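Local coordinates for CheC, inhibitor of MCP methylation / FliN fusion protein (Thermotoga maritima, PDB 4HYN) that probably dephosphorylates the chemotaxis signal phospho-CheY, as a flagellar rotor protein of the CheC phosphatase family, at residues T122-S125 against E126-I130; Q181-A185 against D186-K190. All coordinates share one frame; numbering follows the deposited sequence.

Contact 1 of 2, residues T122-S125 against E126-I130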
loop_
_atom_site.group_PDB
_atom_site.type_symbol
_atom_site.label_atom_id
_atom_site.label_comp_id
_atom_site.label_asym_id
_atom_site.label_seq_id
_atom_site.Cartn_x
_atom_site.Cartn_y
_atom_site.Cartn_z
ATOM N N THR A 122 7.638 10.346 -1.757
ATOM C CA THR A 122 7.994 11.752 -1.897
ATOM C C THR A 122 7.116 12.605 -0.988
ATOM O O THR A 122 7.602 13.513 -0.314
ATOM C CB THR A 122 7.834 12.215 -3.346
ATOM O OG1 THR A 122 8.716 11.456 -4.181
ATOM C CG2 THR A 122 8.155 13.700 -3.488
ATOM N N SER A 123 5.822 12.294 -0.961
ATOM C CA SER A 123 4.871 13.016 -0.128
ATOM C C SER A 123 5.194 12.779 1.336
ATOM O O SER A 123 5.166 13.702 2.142
ATOM C CB SER A 123 3.453 12.543 -0.421
ATOM O OG SER A 123 2.527 13.142 0.467
ATOM N N LEU A 124 5.519 11.537 1.666
ATOM C CA LEU A 124 5.862 11.170 3.032
ATOM C C LEU A 124 7.140 11.878 3.479
ATOM O O LEU A 124 7.218 12.388 4.597
ATOM C CB LEU A 124 6.034 9.650 3.145
ATOM C CG LEU A 124 6.033 9.073 4.567
ATOM C CD1 LEU A 124 4.717 9.461 5.271
ATOM C CD2 LEU A 124 6.216 7.550 4.548
ATOM N N SER A 125 8.129 11.937 2.595
ATOM C CA SER A 125 9.395 12.592 2.919
ATOM C C SER A 125 9.205 14.069 3.245
ATOM O O SER A 125 9.747 14.568 4.233
ATOM C CB SER A 125 10.397 12.421 1.776
ATOM O OG SER A 125 10.671 11.047 1.577
ATOM N N GLU A 126 8.429 14.762 2.418
ATOM C CA GLU A 126 8.155 16.171 2.645
ATOM C C GLU A 126 7.357 16.329 3.932
ATOM O O GLU A 126 7.651 17.195 4.751
ATOM C CB GLU A 126 7.385 16.767 1.460
ATOM C CG GLU A 126 8.205 16.811 0.176
ATOM C CD GLU A 126 7.410 17.224 -1.054
ATOM O OE1 GLU A 126 6.198 16.922 -1.130
ATOM O OE2 GLU A 126 8.012 17.838 -1.963
ATOM N N LEU A 127 6.403 15.426 4.140
ATOM C CA LEU A 127 5.540 15.458 5.318
ATOM C C LEU A 127 6.315 15.300 6.623
ATOM O O LEU A 127 6.170 16.111 7.530
ATOM C CB LEU A 127 4.455 14.380 5.190
ATOM C CG LEU A 127 3.048 14.632 5.748
ATOM C CD1 LEU A 127 2.985 14.283 7.219
ATOM C CD2 LEU A 127 2.611 16.084 5.513
ATOM N N LEU A 128 7.189 14.298 6.685
ATOM C CA LEU A 128 7.972 14.029 7.889
ATOM C C LEU A 128 9.267 14.824 8.033
ATOM O O LEU A 128 9.907 14.783 9.094
ATOM C CB LEU A 128 8.257 12.531 8.015
ATOM C CG LEU A 128 7.036 11.638 8.257
ATOM C CD1 LEU A 128 7.477 10.209 8.478
ATOM C CD2 LEU A 128 6.245 12.146 9.462
ATOM N N GLY A 129 9.646 15.550 6.983
ATOM C CA GLY A 129 10.859 16.347 7.021
ATOM C C GLY A 129 12.124 15.507 6.985
ATOM O O GLY A 129 13.116 15.824 7.633
ATOM N N ILE A 130 12.094 14.434 6.210
ATOM C CA ILE A 130 13.235 13.549 6.112
ATOM C C ILE A 130 13.217 12.853 4.757
ATOM O O ILE A 130 12.155 12.582 4.213
ATOM C CB ILE A 130 13.205 12.507 7.259
ATOM C CG1 ILE A 130 14.501 11.695 7.275
ATOM C CG2 ILE A 130 11.987 11.607 7.134
ATOM C CD1 ILE A 130 15.738 12.523 7.607
#
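S125 and I130 meet where the long helix 103-128 comes to its end. The carbonyl of S125 takes the I130 amide at 3.1 Å from N to O. This donor lies in the carbonyl plane. The same oxygen also receives a weak bond from G129 N, at 2.9 Å but strongly bent (123° at the hydrogen). A second weak bond, G129 N to E126 O, completes a Schellman motif. G129 has positive phi, which turns the chain out of the helix here.

One turn back, the helical bonds run as usual. L128 N reaches L124 O at 2.8 Å, with the donor nearly in line with the C=O bond. L127 N bonds S123 O, and E126 N bonds T122 O. The CG of E126 lies 3.4 Å from T122 O, and the carboxylate end runs on past the T122 methyl. On the buried side the CD1 methyls of L124 and L128 approach to 4.3 Å.

The S125 side chain joins the turn to what follows. With OG beside its own backbone N (chi1 -62°), it bonds back to A121 O and also takes the I132 amide. L124 also packs on I15 of helix 6-30 and on M191. L128 packs on Y194 and F195 of helix 185-200.

The chemistry is therefore split. The I130 amide satisfies S125 O, while the bonds from G129 N to S125 O and E126 O are weak. S125 OG ties the chain beyond the turn to the helix. L124 and L128 make the inner face apolar.

Contact 2 of 2, residues Q181-A185 against D186-K190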
loop_
_atom_site.group_PDB
_atom_site.type_symbol
_atom_site.label_atom_id
_atom_site.label_comp_id
_atom_site.label_asym_id
_atom_site.label_seq_id
_atom_site.Cartn_x
_atom_site.Cartn_y
_atom_site.Cartn_z
ATOM N N GLN A 181 -2.398 -2.275 2.711
ATOM C CA GLN A 181 -1.000 -2.009 2.940
ATOM C C GLN A 181 -0.674 -2.571 4.317
ATOM O O GLN A 181 -1.502 -2.520 5.227
ATOM C CB GLN A 181 -0.727 -0.498 2.921
ATOM C CG GLN A 181 0.573 -0.104 3.615
ATOM C CD GLN A 181 0.872 1.376 3.518
ATOM O OE1 GLN A 181 1.673 1.802 2.690
ATOM N NE2 GLN A 181 0.247 2.167 4.382
ATOM N N VAL A 182 0.494 -3.192 4.435
ATOM C CA VAL A 182 0.922 -3.716 5.712
ATOM C C VAL A 182 2.378 -3.321 5.971
ATOM O O VAL A 182 3.254 -3.492 5.119
ATOM C CB VAL A 182 0.593 -5.244 5.896
ATOM C CG1 VAL A 182 0.066 -5.847 4.619
ATOM C CG2 VAL A 182 1.778 -6.024 6.457
ATOM N N ILE A 183 2.563 -2.591 7.068
ATOM C CA ILE A 183 3.876 -2.115 7.501
ATOM C C ILE A 183 4.066 -2.544 8.941
ATOM O O ILE A 183 3.082 -2.745 9.662
ATOM C CB ILE A 183 4.005 -0.576 7.427
ATOM C CG1 ILE A 183 2.681 0.098 7.809
ATOM C CG2 ILE A 183 4.499 -0.157 6.053
ATOM C CD1 ILE A 183 2.747 1.630 7.891
ATOM N N SER A 184 5.321 -2.690 9.364
ATOM C CA SER A 184 5.592 -3.113 10.733
ATOM C C SER A 184 5.236 -2.026 11.754
ATOM O O SER A 184 5.244 -0.828 11.446
ATOM C CB SER A 184 7.056 -3.540 10.892
ATOM O OG SER A 184 7.895 -2.434 11.175
ATOM N N ALA A 185 4.888 -2.452 12.960
ATOM C CA ALA A 185 4.564 -1.504 14.011
ATOM C C ALA A 185 5.859 -0.753 14.363
ATOM O O ALA A 185 5.828 0.378 14.862
ATOM C CB ALA A 185 4.014 -2.233 15.212
ATOM N N ASP A 186 6.994 -1.389 14.083
ATOM C CA ASP A 186 8.305 -0.790 14.327
ATOM C C ASP A 186 8.453 0.471 13.485
ATOM O O ASP A 186 8.914 1.499 13.971
ATOM C CB ASP A 186 9.411 -1.759 13.930
ATOM C CG ASP A 186 10.114 -2.359 15.114
ATOM O OD1 ASP A 186 11.363 -2.291 15.129
ATOM O OD2 ASP A 186 9.436 -2.907 16.014
ATOM N N LEU A 187 8.090 0.355 12.209
ATOM C CA LEU A 187 8.148 1.462 11.269
ATOM C C LEU A 187 7.162 2.575 11.659
ATOM O O LEU A 187 7.478 3.753 11.534
ATOM C CB LEU A 187 7.807 0.963 9.870
ATOM C CG LEU A 187 8.325 1.834 8.730
ATOM C CD1 LEU A 187 9.778 1.460 8.452
ATOM C CD2 LEU A 187 7.482 1.630 7.492
ATOM N N VAL A 188 5.970 2.188 12.118
ATOM C CA VAL A 188 4.940 3.138 12.535
ATOM C C VAL A 188 5.427 3.988 13.710
ATOM O O VAL A 188 5.250 5.212 13.711
ATOM C CB VAL A 188 3.632 2.410 12.924
ATOM C CG1 VAL A 188 2.651 3.371 13.594
ATOM C CG2 VAL A 188 3.005 1.802 11.695
ATOM N N LYS A 189 6.053 3.335 14.692
ATOM C CA LYS A 189 6.591 4.019 15.874
ATOM C C LYS A 189 7.680 5.004 15.439
ATOM O O LYS A 189 7.803 6.102 15.983
ATOM C CB LYS A 189 7.188 3.002 16.862
ATOM C CG LYS A 189 7.560 3.605 18.209
ATOM C CD LYS A 189 8.974 3.248 18.677
ATOM C CE LYS A 189 9.001 1.947 19.475
ATOM N NZ LYS A 189 10.351 1.649 20.048
ATOM N N LYS A 190 8.458 4.599 14.442
ATOM C CA LYS A 190 9.536 5.419 13.910
ATOM C C LYS A 190 8.946 6.653 13.212
ATOM O O LYS A 190 9.442 7.763 13.387
ATOM C CB LYS A 190 10.382 4.603 12.933
ATOM C CG LYS A 190 11.875 4.838 13.031
ATOM C CD LYS A 190 12.241 6.292 12.780
ATOM C CE LYS A 190 12.685 6.966 14.070
ATOM N NZ LYS A 190 12.676 8.457 13.988
#
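S184 closes strand 177-184 and its carbonyl takes the V188 amide, so strand and helix join without a linking loop. The strand and helix segments meet at 77°, with their axes 6.6 Å apart at closest. In the CheC-like fold of this chain the joint carries the antiparallel sheet straight into the last helix, 185-200. S184 is the N-cap of that helix. The V188 N to S184 O bond spans 3.2 Å, and K189 N to A185 O follows at 3.0 Å.

The cap itself is made by the side chain of S184. OG sits between the backbone N and the carbonyl carbon (chi1 86°), which turns it over the first helical turn. There it accepts the L187 amide at 3.0 Å from N to OG. CB of D186 lies against the same oxygen. An alanine here would take away that acceptor and probably leave the L187 amide without its capping partner.

I183 points toward the helix and spreads over two of its residues. Its CG2 meets CD2 of L187 at 3.8 Å. I183 crosses the side chains of L187 and V188 each at about a right angle. V188 has CG1 opposite its backbone N (chi1 170°), and this leaves CG2 beside that N, facing the strand.

I183, L187 and V188 are all buried. Outside the joint, I12 of helix 6-30 touches both I183 and V188, and M11 touches V188 as well. The backbone of I183 pairs with A163, and that of A185 with D161. V188 CG2 lies 3.8 Å from CD1 of I183 and 3.5 Å from S184 O.

How the contacts relate
Contact 1 closes helix 103-128, and contact 2 opens helix 185-200. Their centres are about 16 Å apart and they do not touch. They share neighbours: helix 185-200 covers L124 and L128 of contact 1, and helix 6-30 packs on both contacts. Contact 2 is nearer the centre of the chain, with four of seven touching residues buried against two of nine in contact 1. A serine hydroxyl takes part at both ends: S125 OG bonds beyond its helix end, S184 OG caps a helix start. Contact 1 adds a weak amide-carbonyl bond. The apolar part of contact 2 joins sheet to helix; the L124-L128 pair lies along one helix, then meets others.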